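Local atomic coordinates of chitin binding protein (Enterococcus faecalis, PDB entry 4A02), a protein that cleaves the glycosidic bonds of crystalline alpha- and beta-chitin oxidatively, as a copper-dependent lytic polysaccharide monooxygenase. Residues N110-A115 with T136-Y141. Residues are numbered along the deposited sequence; the frame is centred on the assembly and turned at random.
Sequences NFDKIA and TDRKGY
Asp112 and Arg138 meet in a salt bridge that ties the start of strand 111-120 to the loop between strands 127-134 and 142-150, at one end of the beta-sandwich of this AA10 lytic polysaccharide monooxygenase, away from the copper site. The backbones stand well apart, with the CA atoms of Asp112 and Arg138 11.2 Å from each other, and the long arginine spans the gap.

Arg138 NH2 lies 2.8 Å from Asp112 OD2, and the hydrogen bond is bent, with 145° at the hydrogen. The two flat groups are turned steeply, 78° between their planes: NH2 comes to OD2 from above the carboxylate, while OD2 itself sits somewhat off the guanidinium plane. This is a one-point contact, unlike the coplanar two-bond pairing of a carboxylate with a guanidinium. The other nitrogen of that end serves its own segment: Arg138 NH1 reaches Asp137 OD1 at 2.8 Å, a straighter bond that lies in the guanidinium plane and uses the syn lone pair of the oxygen. Arg138 thus stands between two aspartates, and its charge probably eases the repulsion between them.

Further bonds fix both partners. The Arg138 chain is bent where CD is turned beside CA instead of anti to it (chi2 -53°), and past this bend the guanidinium comes to lie beside Asp112. Its NE is bonded to the carbonyl of Thr96, which together with the two aspartates limits rotation of the buried guanidinium. On the strand side, Asp112 OD1 forms a second salt bridge, with Lys97, leaving the two carboxylate oxygens with different cationic partners.

Water closes the network: one molecule, at the guanidinium edge, donates to Asp112 OD2 and accepts from Arg138 NH1, with its oxygen 2.9 Å from that NH1.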
loop_
_atom_site.group_PDB
_atom_site.type_symbol
_atom_site.label_atom_id
_atom_site.label_comp_id
_atom_site.label_asym_id
_atom_site.label_seq_id
_atom_site.Cartn_x
_atom_site.Cartn_y
_atom_site.Cartn_z
ATOM N N ASN A 110 -9.688 -9.430 6.632
ATOM C CA ASN A 110 -8.853 -10.520 6.147
ATOM C C ASN A 110 -7.362 -10.250 6.280
ATOM O O ASN A 110 -6.563 -11.028 5.738
ATOM C CB ASN A 110 -9.207 -10.840 4.711
ATOM C CG ASN A 110 -10.609 -11.362 4.586
ATOM O OD1 ASN A 110 -11.094 -12.071 5.444
ATOM N ND2 ASN A 110 -11.283 -10.958 3.488
ATOM N N PHE A 111 -7.001 -9.192 6.988
ATOM C CA PHE A 111 -5.631 -8.756 7.216
ATOM C C PHE A 111 -5.304 -8.816 8.706
ATOM O O PHE A 111 -6.187 -8.616 9.544
ATOM C CB PHE A 111 -5.382 -7.343 6.734
ATOM C CG PHE A 111 -5.491 -7.052 5.263
ATOM C CD1 PHE A 111 -6.650 -7.169 4.550
ATOM C CD2 PHE A 111 -4.357 -6.586 4.578
ATOM C CE1 PHE A 111 -6.735 -6.813 3.219
ATOM C CE2 PHE A 111 -4.422 -6.247 3.232
ATOM C CZ PHE A 111 -5.620 -6.369 2.551
ATOM N N ASP A 112 -4.020 -8.983 8.988
ATOM C CA ASP A 112 -3.447 -8.732 10.308
ATOM C C ASP A 112 -2.647 -7.446 10.251
ATOM O O ASP A 112 -1.919 -7.197 9.288
ATOM C CB ASP A 112 -2.499 -9.856 10.738
ATOM C CG ASP A 112 -3.195 -11.220 10.937
ATOM O OD1 ASP A 112 -4.362 -11.227 11.354
ATOM O OD2 ASP A 112 -2.552 -12.237 10.655
ATOM N N LYS A 113 -2.686 -6.676 11.334
ATOM C CA LYS A 113 -1.791 -5.545 11.493
ATOM C C LYS A 113 -0.420 -6.018 11.924
ATOM O O LYS A 113 -0.332 -6.827 12.865
ATOM C CB LYS A 113 -2.346 -4.521 12.500
ATOM C CG LYS A 113 -1.562 -3.230 12.458
ATOM C CD LYS A 113 -2.186 -2.147 13.312
ATOM C CE LYS A 113 -1.599 -0.810 12.979
ATOM N NZ LYS A 113 -1.945 0.269 13.904
ATOM N N ILE A 114 0.614 -5.588 11.241
ATOM C CA ILE A 114 1.977 -6.064 11.497
ATOM C C ILE A 114 2.951 -4.986 11.917
ATOM O O ILE A 114 4.047 -5.357 12.443
ATOM C CB ILE A 114 2.525 -6.915 10.330
ATOM C CG1 ILE A 114 2.617 -6.144 9.043
ATOM C CG2 ILE A 114 1.700 -8.193 10.216
ATOM C CD1 ILE A 114 3.386 -6.864 7.949
ATOM N N ALA A 115 2.672 -3.721 11.767
ATOM C CA ALA A 115 3.562 -2.663 12.252
ATOM C C ALA A 115 2.808 -1.376 12.436
ATOM O O ALA A 115 1.869 -1.079 11.698
ATOM C CB ALA A 115 4.746 -2.436 11.291
ATOM N N THR A 136 6.070 -15.264 9.705
ATOM C CA THR A 136 6.716 -16.417 9.146
ATOM C C THR A 136 5.789 -17.487 8.591
ATOM O O THR A 136 6.286 -18.336 7.866
ATOM C CB THR A 136 7.729 -17.014 10.159
ATOM O OG1 THR A 136 7.040 -17.380 11.291
ATOM C CG2 THR A 136 8.752 -15.958 10.486
ATOM N N ASP A 137 4.506 -17.451 8.886
ATOM C CA ASP A 137 3.587 -18.383 8.306
ATOM C C ASP A 137 3.256 -18.039 6.869
ATOM O O ASP A 137 2.709 -18.889 6.160
ATOM C CB ASP A 137 2.258 -18.506 9.083
ATOM C CG ASP A 137 1.403 -17.279 9.066
ATOM O OD1 ASP A 137 1.903 -16.163 8.867
ATOM O OD2 ASP A 137 0.155 -17.443 9.295
ATOM N N ARG A 138 3.497 -16.815 6.418
ATOM C CA ARG A 138 2.895 -16.401 5.150
ATOM C C ARG A 138 3.577 -17.071 3.963
ATOM O O ARG A 138 4.792 -17.193 3.901
ATOM C CB ARG A 138 2.975 -14.876 4.991
ATOM C CG ARG A 138 2.185 -14.106 6.006
ATOM C CD ARG A 138 0.749 -14.544 6.092
ATOM N NE ARG A 138 -0.164 -13.524 6.616
ATOM C CZ ARG A 138 -0.361 -13.244 7.877
ATOM N NH1 ARG A 138 0.235 -13.907 8.864
ATOM N NH2 ARG A 138 -1.184 -12.241 8.174
ATOM N N LYS A 139 2.766 -17.414 2.974
ATOM C CA LYS A 139 3.238 -17.995 1.729
ATOM C C LYS A 139 2.272 -17.636 0.620
ATOM O O LYS A 139 1.052 -17.567 0.866
ATOM C CB LYS A 139 3.392 -19.504 1.820
ATOM C CG LYS A 139 4.188 -20.145 0.733
ATOM C CD LYS A 139 4.522 -21.552 0.930
ATOM C CE LYS A 139 5.306 -22.180 -0.197
ATOM N NZ LYS A 139 5.236 -23.695 -0.085
ATOM N N GLY A 140 2.806 -17.433 -0.567
ATOM C CA GLY A 140 1.991 -17.218 -1.759
ATOM C C GLY A 140 1.625 -15.752 -1.952
ATOM O O GLY A 140 2.234 -14.851 -1.399
ATOM N N TYR A 141 0.625 -15.523 -2.806
ATOM C CA TYR A 141 0.174 -14.181 -3.114
ATOM C C TYR A 141 -0.439 -13.537 -1.891
ATOM O O TYR A 141 -1.389 -14.118 -1.303
ATOM C CB TYR A 141 -0.823 -14.232 -4.253
ATOM C CG TYR A 141 -1.462 -12.922 -4.669
ATOM C CD1 TYR A 141 -0.840 -11.693 -4.483
ATOM C CD2 TYR A 141 -2.715 -12.933 -5.264
ATOM C CE1 TYR A 141 -1.445 -10.510 -4.856
ATOM C CE2 TYR A 141 -3.309 -11.768 -5.689
ATOM C CZ TYR A 141 -2.693 -10.552 -5.483
ATOM O OH TYR A 141 -3.290 -9.395 -5.943
HETATM O O HOH W 1 0.012 -12.938 11.566
#